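Local coordinates for protein transcobalamin-1 (Homo sapiens, PDB 4KKI) that binds vitamin B12 with femtomolar affinity and shields it from stomach acid, at residues K74-I79 against E110-D115; A96-A101 against Y116-K121; F170-K175 against T221-E226; S181-D186 against L229-E234. All coordinates share one frame; numbering follows the deposited sequence.

Overall arrangement
All four contacts lie in the N-terminal alpha domain, an alpha6-alpha6 helical barrel. From the N terminus, interaction 1 joins helix 69-85 to the short helix 111-115, and interaction 2 opens within that loop, on helix 92-102, and closes beyond it on helix 118-135, so the two cross; their centres are 9 Å apart and they meet through Ile113, packed on Ile119. Interaction 3 then opens in the loop after helix 163-169 and closes on helix 213-229. Interaction 4 crosses it, from residues 181-186 to the loop after helix 213-229, and the pair touch through Leu224 and Phe183. Interactions 1 and 4 lie on opposite sides of the chain's centre, their centres about 35 Å apart.

Interaction 1: residues K74-I79 against E110-D115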
# COMPACT_ATOMS: atom_id res chain seq x y z
N LYS A 74 -3.87 16.05 -12.86
CA LYS A 74 -2.94 14.99 -13.19
C LYS A 74 -3.62 13.63 -13.12
O LYS A 74 -3.41 12.78 -13.99
CB LYS A 74 -1.72 15.02 -12.26
CG LYS A 74 -0.70 13.93 -12.59
CD LYS A 74 0.45 13.93 -11.60
CE LYS A 74 1.42 12.80 -11.90
NZ LYS A 74 2.46 12.64 -10.84
N MET A 75 -4.44 13.43 -12.09
CA MET A 75 -5.09 12.15 -11.89
C MET A 75 -6.08 11.84 -13.00
O MET A 75 -6.13 10.72 -13.51
CB MET A 75 -5.79 12.08 -10.53
CG MET A 75 -6.43 10.73 -10.26
SD MET A 75 -7.60 10.72 -8.89
CE MET A 75 -8.85 11.85 -9.48
N ILE A 76 -6.87 12.85 -13.37
CA ILE A 76 -7.86 12.69 -14.43
C ILE A 76 -7.18 12.33 -15.74
O ILE A 76 -7.64 11.45 -16.47
CB ILE A 76 -8.70 13.98 -14.61
CG1 ILE A 76 -9.48 14.29 -13.34
CG2 ILE A 76 -9.65 13.84 -15.80
CD1 ILE A 76 -10.44 13.19 -12.92
N GLN A 77 -6.07 13.00 -16.02
CA GLN A 77 -5.28 12.72 -17.21
C GLN A 77 -4.78 11.27 -17.21
O GLN A 77 -4.83 10.59 -18.23
CB GLN A 77 -4.10 13.69 -17.31
CG GLN A 77 -3.21 13.48 -18.52
CD GLN A 77 -2.02 14.41 -18.54
OE1 GLN A 77 -1.84 15.22 -17.64
NE2 GLN A 77 -1.19 14.29 -19.57
N GLN A 78 -4.30 10.81 -16.06
CA GLN A 78 -3.85 9.43 -15.93
C GLN A 78 -5.00 8.45 -16.11
O GLN A 78 -4.86 7.44 -16.79
CB GLN A 78 -3.18 9.19 -14.57
CG GLN A 78 -1.83 9.87 -14.40
CD GLN A 78 -1.19 9.57 -13.06
OE1 GLN A 78 -1.86 9.10 -12.13
NE2 GLN A 78 0.10 9.82 -12.95
N ILE A 79 -6.14 8.77 -15.51
CA ILE A 79 -7.32 7.91 -15.59
C ILE A 79 -7.83 7.82 -17.02
O ILE A 79 -8.09 6.72 -17.52
CB ILE A 79 -8.44 8.39 -14.64
CG1 ILE A 79 -8.02 8.19 -13.18
CG2 ILE A 79 -9.73 7.64 -14.92
CD1 ILE A 79 -9.01 8.72 -12.17
N GLU A 110 -17.02 12.03 -10.40
CA GLU A 110 -17.55 10.74 -9.98
C GLU A 110 -18.32 10.07 -11.11
O GLU A 110 -18.46 8.84 -11.14
CB GLU A 110 -18.44 10.90 -8.75
CG GLU A 110 -18.79 9.59 -8.06
CD GLU A 110 -19.80 9.77 -6.95
OE1 GLU A 110 -19.78 8.97 -5.99
OE2 GLU A 110 -20.62 10.71 -7.04
N ASN A 111 -18.83 10.87 -12.04
CA ASN A 111 -19.53 10.36 -13.21
C ASN A 111 -18.66 9.45 -14.07
O ASN A 111 -19.18 8.58 -14.77
CB ASN A 111 -20.09 11.51 -14.06
CG ASN A 111 -21.42 12.02 -13.55
OD1 ASN A 111 -21.48 12.82 -12.62
ND2 ASN A 111 -22.50 11.55 -14.17
N LEU A 112 -17.35 9.66 -14.02
CA LEU A 112 -16.41 8.87 -14.81
C LEU A 112 -16.50 7.39 -14.45
O LEU A 112 -16.25 6.52 -15.28
CB LEU A 112 -14.97 9.36 -14.63
CG LEU A 112 -14.48 10.55 -15.46
CD1 LEU A 112 -15.21 11.84 -15.10
CD2 LEU A 112 -12.98 10.72 -15.31
N ILE A 113 -16.85 7.12 -13.20
CA ILE A 113 -17.02 5.75 -12.73
C ILE A 113 -18.14 5.06 -13.49
O ILE A 113 -18.00 3.92 -13.93
CB ILE A 113 -17.35 5.70 -11.23
CG1 ILE A 113 -16.24 6.39 -10.42
CG2 ILE A 113 -17.54 4.26 -10.78
CD1 ILE A 113 -16.54 6.50 -8.94
N TYR A 114 -19.25 5.77 -13.64
CA TYR A 114 -20.44 5.18 -14.26
C TYR A 114 -20.46 5.38 -15.77
O TYR A 114 -21.10 4.61 -16.49
CB TYR A 114 -21.70 5.74 -13.60
CG TYR A 114 -21.67 5.61 -12.09
CD1 TYR A 114 -21.90 4.39 -11.48
CD2 TYR A 114 -21.39 6.71 -11.29
CE1 TYR A 114 -21.87 4.26 -10.10
CE2 TYR A 114 -21.36 6.59 -9.91
CZ TYR A 114 -21.59 5.36 -9.32
OH TYR A 114 -21.56 5.24 -7.95
N ASP A 115 -19.76 6.40 -16.25
CA ASP A 115 -19.67 6.65 -17.69
C ASP A 115 -18.71 5.68 -18.36
O ASP A 115 -18.84 5.39 -19.55
CB ASP A 115 -19.26 8.10 -17.97
CG ASP A 115 -20.35 9.09 -17.61
OD1 ASP A 115 -21.54 8.70 -17.60
OD2 ASP A 115 -20.02 10.27 -17.36
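Leu112 reaches across to Ile76 and Ile79 with a single methyl, CD2, and the contact is wholly apolar. From one side the end of Ile76 arrives, CD1 lying 4.3 Å from CD2 of Leu112. Ile76 begins with its CB bond turned to the flank, and a bend at chi2 (-59°) carries CD1 over to the leucine. Ile79, one helical turn on, points its CB bond at the partner and offers its branch methyl, CG2, 4.5 Å from the same Leu112 CD2. These are loose contacts, and the backbones stay well apart, with CA of Ile79 9.2 Å from CA of Leu112.

Backbone bonding stays inside each segment. In helix 69-85 the amide of Ile79 bonds to the Met75 carbonyl, and in the short helix 111-115 the amide of Asp115 bonds to the Asn111 carbonyl. Behind the contact, Ile79 also packs on Ile98 and Leu102 of helix 92-102, and Ile113 on Leu102, so both segments share that helix as a neighbour. With 96 Å² buried and only methyl groups meeting, the contact has no directional bond: it implies helix-to-helix packing that relies on shape and exclusion of water, away from the corrinoid site.

Interaction 2: residues A96-A101 against Y116-K121; sequences ALIILA and YHLIDK
Two helices of the alpha6-alpha6 barrel, joined through the short helix 111-115, meet here: helix 92-102 packs on the first turn of helix 118-135, where Leu118 packs against Ile98 and Ile99. His117, with positive phi (56°), both ends the short helix 111-115 and takes the N-cap position of the next, so the chain turns sharply just before Leu118.

Ile99 carries most of the contact. It slides past Leu118 in the opposite direction, its CG1 lying 3.8 Å from Leu118 CB, while its terminal CD1 runs on to the leucine's backbone and stops 3.4 Å from Leu118 O. CG1 of Ile99 stands opposite its own carbonyl carbon (chi1 -62°), and the extended chi2 of 177° sends CD1 outward to that peptide. The same methyl skirts Ile119, 4.4 Å from its CG1. Ile98 meets the other end of Leu118 at about a right angle, its branch methyl CG2 touching Leu118 CD1 at 3.9 Å. Leu118 is thus met at both ends, by Ile99 at CB and by Ile98 at CD1. The backbones come close, with 6.9 Å between CA of Ile99 and CA of Leu118.

Ile98 also packs on Ile79 of helix 69-85, and Ala96 on the far flank lies against Leu149 and Ala153 of helix 144-156. Chiefly side-chain carbons and the Leu118 backbone carbonyl meet across the contact, so the buried, close-set surfaces are held by van der Waals packing, and the fit of branched methyls to the leucine probably contributes to how the two helices lie together.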
# COMPACT_ATOMS: atom_id res chain seq x y z
N ALA A 96 -9.39 -0.37 -8.60
CA ALA A 96 -10.05 -0.17 -7.32
C ALA A 96 -9.71 1.21 -6.74
O ALA A 96 -10.60 1.93 -6.30
CB ALA A 96 -9.67 -1.27 -6.33
N LEU A 97 -8.43 1.56 -6.76
CA LEU A 97 -8.00 2.87 -6.27
C LEU A 97 -8.57 4.00 -7.10
O LEU A 97 -8.91 5.06 -6.58
CB LEU A 97 -6.47 2.96 -6.24
CG LEU A 97 -5.76 2.23 -5.10
CD1 LEU A 97 -4.25 2.32 -5.28
CD2 LEU A 97 -6.18 2.78 -3.75
N ILE A 98 -8.69 3.78 -8.41
CA ILE A 98 -9.26 4.78 -9.30
C ILE A 98 -10.70 5.06 -8.91
O ILE A 98 -11.10 6.22 -8.78
CB ILE A 98 -9.19 4.33 -10.77
CG1 ILE A 98 -7.75 4.38 -11.27
CG2 ILE A 98 -10.07 5.20 -11.65
CD1 ILE A 98 -7.57 3.92 -12.69
N ILE A 99 -11.47 4.00 -8.71
CA ILE A 99 -12.86 4.12 -8.32
C ILE A 99 -12.99 4.82 -6.97
O ILE A 99 -13.84 5.70 -6.79
CB ILE A 99 -13.55 2.75 -8.28
CG1 ILE A 99 -13.54 2.11 -9.67
CG2 ILE A 99 -14.98 2.87 -7.75
CD1 ILE A 99 -14.13 0.72 -9.74
N LEU A 100 -12.13 4.45 -6.02
CA LEU A 100 -12.15 5.05 -4.69
C LEU A 100 -11.83 6.54 -4.77
O LEU A 100 -12.52 7.36 -4.17
CB LEU A 100 -11.17 4.35 -3.75
CG LEU A 100 -11.48 2.89 -3.39
CD1 LEU A 100 -10.35 2.30 -2.57
CD2 LEU A 100 -12.81 2.78 -2.65
N ALA A 101 -10.77 6.88 -5.50
CA ALA A 101 -10.37 8.27 -5.67
C ALA A 101 -11.44 9.11 -6.35
O ALA A 101 -11.64 10.27 -6.00
CB ALA A 101 -9.06 8.35 -6.44
N TYR A 116 -17.75 5.17 -17.59
CA TYR A 116 -16.77 4.23 -18.12
C TYR A 116 -17.06 2.81 -17.66
O TYR A 116 -16.36 1.86 -18.04
CB TYR A 116 -15.35 4.63 -17.70
CG TYR A 116 -14.87 5.94 -18.27
CD1 TYR A 116 -15.30 6.38 -19.52
CD2 TYR A 116 -13.98 6.74 -17.57
CE1 TYR A 116 -14.86 7.58 -20.04
CE2 TYR A 116 -13.53 7.94 -18.08
CZ TYR A 116 -13.97 8.36 -19.32
OH TYR A 116 -13.53 9.56 -19.84
N HIS A 117 -18.09 2.66 -16.82
CA HIS A 117 -18.46 1.38 -16.24
C HIS A 117 -17.30 0.71 -15.50
O HIS A 117 -17.05 -0.48 -15.65
CB HIS A 117 -19.04 0.44 -17.31
CG HIS A 117 -20.39 0.85 -17.80
ND1 HIS A 117 -21.55 0.22 -17.40
CD2 HIS A 117 -20.77 1.83 -18.65
CE1 HIS A 117 -22.58 0.80 -17.98
NE2 HIS A 117 -22.14 1.78 -18.75
N LEU A 118 -16.62 1.50 -14.67
CA LEU A 118 -15.44 1.03 -13.96
C LEU A 118 -15.78 -0.01 -12.90
O LEU A 118 -14.98 -0.91 -12.63
CB LEU A 118 -14.70 2.21 -13.31
CG LEU A 118 -14.21 3.28 -14.29
CD1 LEU A 118 -13.38 4.34 -13.57
CD2 LEU A 118 -13.41 2.64 -15.42
N ILE A 119 -16.97 0.10 -12.32
CA ILE A 119 -17.43 -0.86 -11.32
C ILE A 119 -17.61 -2.22 -11.97
O ILE A 119 -17.16 -3.24 -11.44
CB ILE A 119 -18.75 -0.41 -10.66
CG1 ILE A 119 -18.52 0.85 -9.83
CG2 ILE A 119 -19.31 -1.51 -9.78
CD1 ILE A 119 -19.78 1.35 -9.14
N ASP A 120 -18.25 -2.24 -13.14
CA ASP A 120 -18.43 -3.46 -13.90
C ASP A 120 -17.07 -4.06 -14.27
O ASP A 120 -16.88 -5.28 -14.18
CB ASP A 120 -19.26 -3.21 -15.16
CG ASP A 120 -20.71 -2.88 -14.85
OD1 ASP A 120 -20.99 -2.42 -13.73
OD2 ASP A 120 -21.57 -3.08 -15.73
N LYS A 121 -16.14 -3.20 -14.66
CA LYS A 121 -14.80 -3.66 -15.04
C LYS A 121 -14.05 -4.23 -13.84
O LYS A 121 -13.30 -5.20 -13.97
CB LYS A 121 -14.00 -2.52 -15.68
CG LYS A 121 -14.44 -2.19 -17.10
CD LYS A 121 -14.14 -3.33 -18.06
CE LYS A 121 -14.76 -3.09 -19.43
NZ LYS A 121 -14.30 -1.82 -20.04

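Interaction 3: residues F170-K175 against T221-E226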
# COMPACT_ATOMS: atom_id res chain seq x y z
N PHE A 170 -10.68 -15.07 2.23
CA PHE A 170 -10.08 -14.12 3.16
C PHE A 170 -9.77 -14.69 4.55
O PHE A 170 -9.51 -13.93 5.48
CB PHE A 170 -10.94 -12.86 3.28
CG PHE A 170 -10.74 -11.88 2.16
CD1 PHE A 170 -11.33 -12.10 0.92
CD2 PHE A 170 -9.96 -10.75 2.34
CE1 PHE A 170 -11.14 -11.20 -0.12
CE2 PHE A 170 -9.78 -9.85 1.30
CZ PHE A 170 -10.37 -10.07 0.07
N THR A 171 -9.79 -16.01 4.67
CA THR A 171 -9.42 -16.68 5.92
C THR A 171 -8.03 -16.25 6.38
O THR A 171 -7.07 -16.32 5.61
CB THR A 171 -9.42 -18.20 5.75
OG1 THR A 171 -10.45 -18.59 4.83
CG2 THR A 171 -9.65 -18.89 7.09
N PRO A 172 -7.91 -15.82 7.64
CA PRO A 172 -6.67 -15.29 8.22
C PRO A 172 -5.48 -16.25 8.11
O PRO A 172 -4.34 -15.81 8.22
CB PRO A 172 -7.03 -15.07 9.69
CG PRO A 172 -8.50 -14.85 9.67
CD PRO A 172 -9.03 -15.76 8.61
N GLU A 173 -5.74 -17.54 7.91
CA GLU A 173 -4.67 -18.51 7.82
C GLU A 173 -4.17 -18.69 6.38
O GLU A 173 -3.21 -19.42 6.14
CB GLU A 173 -5.10 -19.86 8.42
CG GLU A 173 -5.49 -19.78 9.89
CD GLU A 173 -4.36 -19.28 10.78
OE1 GLU A 173 -3.18 -19.59 10.48
OE2 GLU A 173 -4.65 -18.58 11.77
N ASN A 174 -4.83 -18.02 5.44
CA ASN A 174 -4.43 -18.07 4.04
C ASN A 174 -3.00 -17.56 3.86
O ASN A 174 -2.61 -16.56 4.45
CB ASN A 174 -5.39 -17.26 3.17
CG ASN A 174 -5.14 -17.45 1.69
OD1 ASN A 174 -4.20 -16.89 1.12
ND2 ASN A 174 -5.98 -18.26 1.05
N LYS A 175 -2.24 -18.26 3.03
CA LYS A 175 -0.82 -17.98 2.85
C LYS A 175 -0.55 -16.57 2.31
O LYS A 175 0.52 -16.01 2.55
CB LYS A 175 -0.18 -19.02 1.93
CG LYS A 175 -0.81 -19.10 0.55
CD LYS A 175 -0.10 -20.11 -0.34
CE LYS A 175 -0.71 -20.15 -1.73
NZ LYS A 175 0.00 -21.11 -2.62
N THR A 221 -11.98 -10.98 10.99
CA THR A 221 -11.54 -9.66 11.41
C THR A 221 -10.86 -9.71 12.77
O THR A 221 -9.82 -9.10 12.98
CB THR A 221 -12.71 -8.66 11.47
OG1 THR A 221 -13.36 -8.61 10.19
CG2 THR A 221 -12.20 -7.27 11.82
N LYS A 222 -11.47 -10.45 13.70
CA LYS A 222 -10.91 -10.64 15.03
C LYS A 222 -9.48 -11.20 14.98
O LYS A 222 -8.58 -10.69 15.65
CB LYS A 222 -11.80 -11.57 15.86
CG LYS A 222 -11.30 -11.82 17.27
CD LYS A 222 -12.31 -12.63 18.07
CE LYS A 222 -11.79 -12.94 19.47
NZ LYS A 222 -10.57 -13.79 19.44
N SER A 223 -9.29 -12.24 14.17
CA SER A 223 -7.98 -12.86 14.01
C SER A 223 -6.97 -11.92 13.37
O SER A 223 -5.82 -11.85 13.80
CB SER A 223 -8.11 -14.15 13.19
OG SER A 223 -6.84 -14.73 12.94
N LEU A 224 -7.40 -11.19 12.35
CA LEU A 224 -6.53 -10.24 11.65
C LEU A 224 -6.08 -9.09 12.55
O LEU A 224 -4.94 -8.65 12.47
CB LEU A 224 -7.21 -9.71 10.39
CG LEU A 224 -7.36 -10.71 9.25
CD1 LEU A 224 -8.13 -10.10 8.08
CD2 LEU A 224 -5.99 -11.20 8.80
N VAL A 225 -6.98 -8.61 13.41
CA VAL A 225 -6.66 -7.55 14.35
C VAL A 225 -5.58 -8.01 15.34
O VAL A 225 -4.63 -7.28 15.63
CB VAL A 225 -7.91 -7.08 15.13
CG1 VAL A 225 -7.52 -6.21 16.32
CG2 VAL A 225 -8.84 -6.32 14.20
N GLU A 226 -5.74 -9.23 15.84
CA GLU A 226 -4.75 -9.81 16.74
C GLU A 226 -3.38 -9.93 16.07
O GLU A 226 -2.36 -9.60 16.68
CB GLU A 226 -5.23 -11.18 17.23
CG GLU A 226 -6.49 -11.10 18.07
CD GLU A 226 -7.16 -12.45 18.25
OE1 GLU A 226 -6.74 -13.41 17.57
OE2 GLU A 226 -8.10 -12.54 19.07
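Pro172 and the pair Ser223 and Leu224 make up nearly all of this contact, the proline being the largest contributor. Pro172 sits within the type I beta turn from Thr171 to Asn174, closed by the Asn174 amide on the Thr171 carbonyl; its CB bond points at helix 213-229, and CB and CG of the ring touch it. The nearest CA atoms, those of Pro172 and Leu224, are 6.1 Å apart, a close approach of loop to helix.

Ser223 lies against CB and CG of the ring. Its CB touches Pro172 CG at 3.6 Å, and its hydroxyl OG rests 3.3 Å from Pro172 CB. The hydroxyl is set opposite the serine's own backbone N (chi1 176°), which lays it alongside the ring carbon. Leu224 comes in beside it: its CB bond does not aim at the loop, but the end of the side chain comes nearer. CD1 continues the chain (chi2 176°), and the other branch methyl, CD2, comes to 4.1 Å from Pro172 CB. The same carbon of the proline is therefore touched by a hydroxyl and a methyl.

On the helix surface Lys222 NZ and Glu226 OE2 form a salt bridge one turn apart, 2.8 Å long, met on the syn side of the carboxylate and 22° out of its plane. The loop, leading from helix 163-169 into strand 178-179, lies between helix 213-229, met by Pro172 also at Tyr220 and Lys227, and helix 144-156, where Phe170 packs on Leu147 and Val151 and Asn174 on Tyr144, while Leu224 links helix 213-229 to Val192 and Leu195 of helix 185-203.

Interaction 4: residues S181-D186 against L229-E234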
# COMPACT_ATOMS: atom_id res chain seq x y z
N SER A 181 7.88 -15.67 6.40
CA SER A 181 7.41 -15.93 7.75
C SER A 181 6.74 -14.69 8.33
O SER A 181 6.13 -14.74 9.40
CB SER A 181 8.58 -16.35 8.64
OG SER A 181 9.55 -15.32 8.74
N GLN A 182 6.84 -13.58 7.60
CA GLN A 182 6.34 -12.30 8.08
C GLN A 182 4.89 -12.04 7.68
O GLN A 182 4.55 -12.04 6.49
CB GLN A 182 7.23 -11.16 7.58
CG GLN A 182 6.74 -9.77 7.96
CD GLN A 182 6.71 -9.55 9.46
OE1 GLN A 182 7.60 -10.01 10.18
NE2 GLN A 182 5.70 -8.84 9.93
N PHE A 183 4.03 -11.80 8.65
CA PHE A 183 2.67 -11.41 8.37
C PHE A 183 2.68 -10.01 7.77
O PHE A 183 3.29 -9.11 8.32
CB PHE A 183 1.84 -11.44 9.65
CG PHE A 183 0.49 -10.80 9.53
CD1 PHE A 183 -0.56 -11.46 8.94
CD2 PHE A 183 0.27 -9.53 10.04
CE1 PHE A 183 -1.80 -10.88 8.85
CE2 PHE A 183 -0.96 -8.94 9.95
CZ PHE A 183 -2.00 -9.61 9.35
N SER A 184 2.03 -9.85 6.64
CA SER A 184 1.94 -8.55 5.98
C SER A 184 0.88 -7.67 6.65
O SER A 184 -0.32 -7.86 6.44
CB SER A 184 1.63 -8.71 4.49
OG SER A 184 1.49 -7.45 3.85
N VAL A 185 1.34 -6.72 7.44
CA VAL A 185 0.46 -5.80 8.14
C VAL A 185 -0.40 -5.01 7.17
O VAL A 185 -1.58 -4.84 7.38
CB VAL A 185 1.28 -4.84 9.02
CG1 VAL A 185 0.39 -3.80 9.66
CG2 VAL A 185 2.04 -5.62 10.07
N ASP A 186 0.22 -4.53 6.10
CA ASP A 186 -0.48 -3.75 5.08
C ASP A 186 -1.65 -4.55 4.51
O ASP A 186 -2.77 -4.05 4.41
CB ASP A 186 0.48 -3.38 3.95
CG ASP A 186 1.81 -2.87 4.44
OD1 ASP A 186 2.61 -3.68 4.96
OD2 ASP A 186 2.08 -1.65 4.31
N LEU A 229 -1.90 -6.37 15.70
CA LEU A 229 -1.38 -5.89 16.97
C LEU A 229 -0.14 -6.65 17.43
O LEU A 229 0.69 -6.12 18.17
CB LEU A 229 -2.46 -5.95 18.05
CG LEU A 229 -3.53 -4.86 17.98
CD1 LEU A 229 -4.67 -5.15 18.94
CD2 LEU A 229 -2.91 -3.50 18.27
N SER A 230 -0.01 -7.90 16.99
CA SER A 230 1.16 -8.71 17.32
C SER A 230 2.42 -8.17 16.66
O SER A 230 3.53 -8.55 17.03
CB SER A 230 0.94 -10.17 16.90
OG SER A 230 -0.10 -10.77 17.65
N GLU A 231 2.24 -7.30 15.67
CA GLU A 231 3.37 -6.72 14.96
C GLU A 231 3.66 -5.31 15.44
O GLU A 231 4.44 -4.58 14.83
CB GLU A 231 3.12 -6.72 13.45
CG GLU A 231 2.82 -8.08 12.84
CD GLU A 231 4.02 -9.01 12.84
OE1 GLU A 231 5.17 -8.52 12.95
OE2 GLU A 231 3.82 -10.24 12.71
N LYS A 232 3.02 -4.92 16.54
CA LYS A 232 3.25 -3.60 17.12
C LYS A 232 4.62 -3.54 17.78
O LYS A 232 4.95 -4.36 18.64
CB LYS A 232 2.16 -3.25 18.13
CG LYS A 232 2.29 -1.86 18.74
CD LYS A 232 1.05 -1.49 19.57
CE LYS A 232 0.97 -2.29 20.86
NZ LYS A 232 2.06 -1.91 21.81
N LYS A 233 5.43 -2.57 17.37
CA LYS A 233 6.76 -2.41 17.94
C LYS A 233 6.68 -1.66 19.26
O LYS A 233 5.61 -1.18 19.65
CB LYS A 233 7.69 -1.68 16.96
CG LYS A 233 8.49 -2.61 16.05
CD LYS A 233 7.59 -3.52 15.23
CE LYS A 233 8.40 -4.52 14.43
NZ LYS A 233 7.53 -5.43 13.64
N GLU A 234 7.81 -1.56 19.95
CA GLU A 234 7.88 -0.93 21.26
C GLU A 234 7.59 0.57 21.18
O GLU A 234 7.03 1.15 22.11
CB GLU A 234 9.26 -1.17 21.88
CG GLU A 234 9.34 -0.83 23.36
CD GLU A 234 10.70 -1.15 23.96
OE1 GLU A 234 11.69 -1.20 23.20
OE2 GLU A 234 10.77 -1.36 25.19
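Residues 182-183 run as a short strand that gives way at Ser184, the N-cap, to helix 185-203, while residues 229-232 form a type I beta turn closing helix 213-229, with the Lys232 amide on the Leu229 carbonyl. The nearest CA atoms, those of Val185 and Glu231, are 7.5 Å apart.

Glu231 points its CB bond at the opposite segment and meets three residues there. Gln182 NE2 donates to Glu231 OE1 over 3.1 Å, almost straight (169°). The carboxylate oxygen lies near the amide plane, whereas the donor stands well above the carboxylate plane; the two planes are 77° apart. The same NE2 also bonds to Phe183 O at 2.9 Å, which fixes the rotation of the amide. Gln182 gets there by a bend at chi2 (63°). The junction leads into the cobalamin pocket of the alpha6-alpha6 barrel: Asp186, next to Val185, hydrogen-bonds cyanocobalamin through OD2.

Nearer the backbone, along the aliphatic part of Glu231, Val185 CG2 lies 3.7 Å from Glu231 CB as the two chains slide past each other. Glu231 CG sits at the edge of the Phe183 ring, 4.1 Å from Phe183 CD2. An alanine in place of Glu231 would probably leave Gln182 NE2 with Phe183 O but without the carboxylate, and open a gap beside Phe183 and Val185. Lys233 NZ stands at a long 3.9 Å from Glu231 OE1. Phe183 packs further on Lys227 and Ile228 of helix 213-229, and Val185 on Ala247 of helix 244-252.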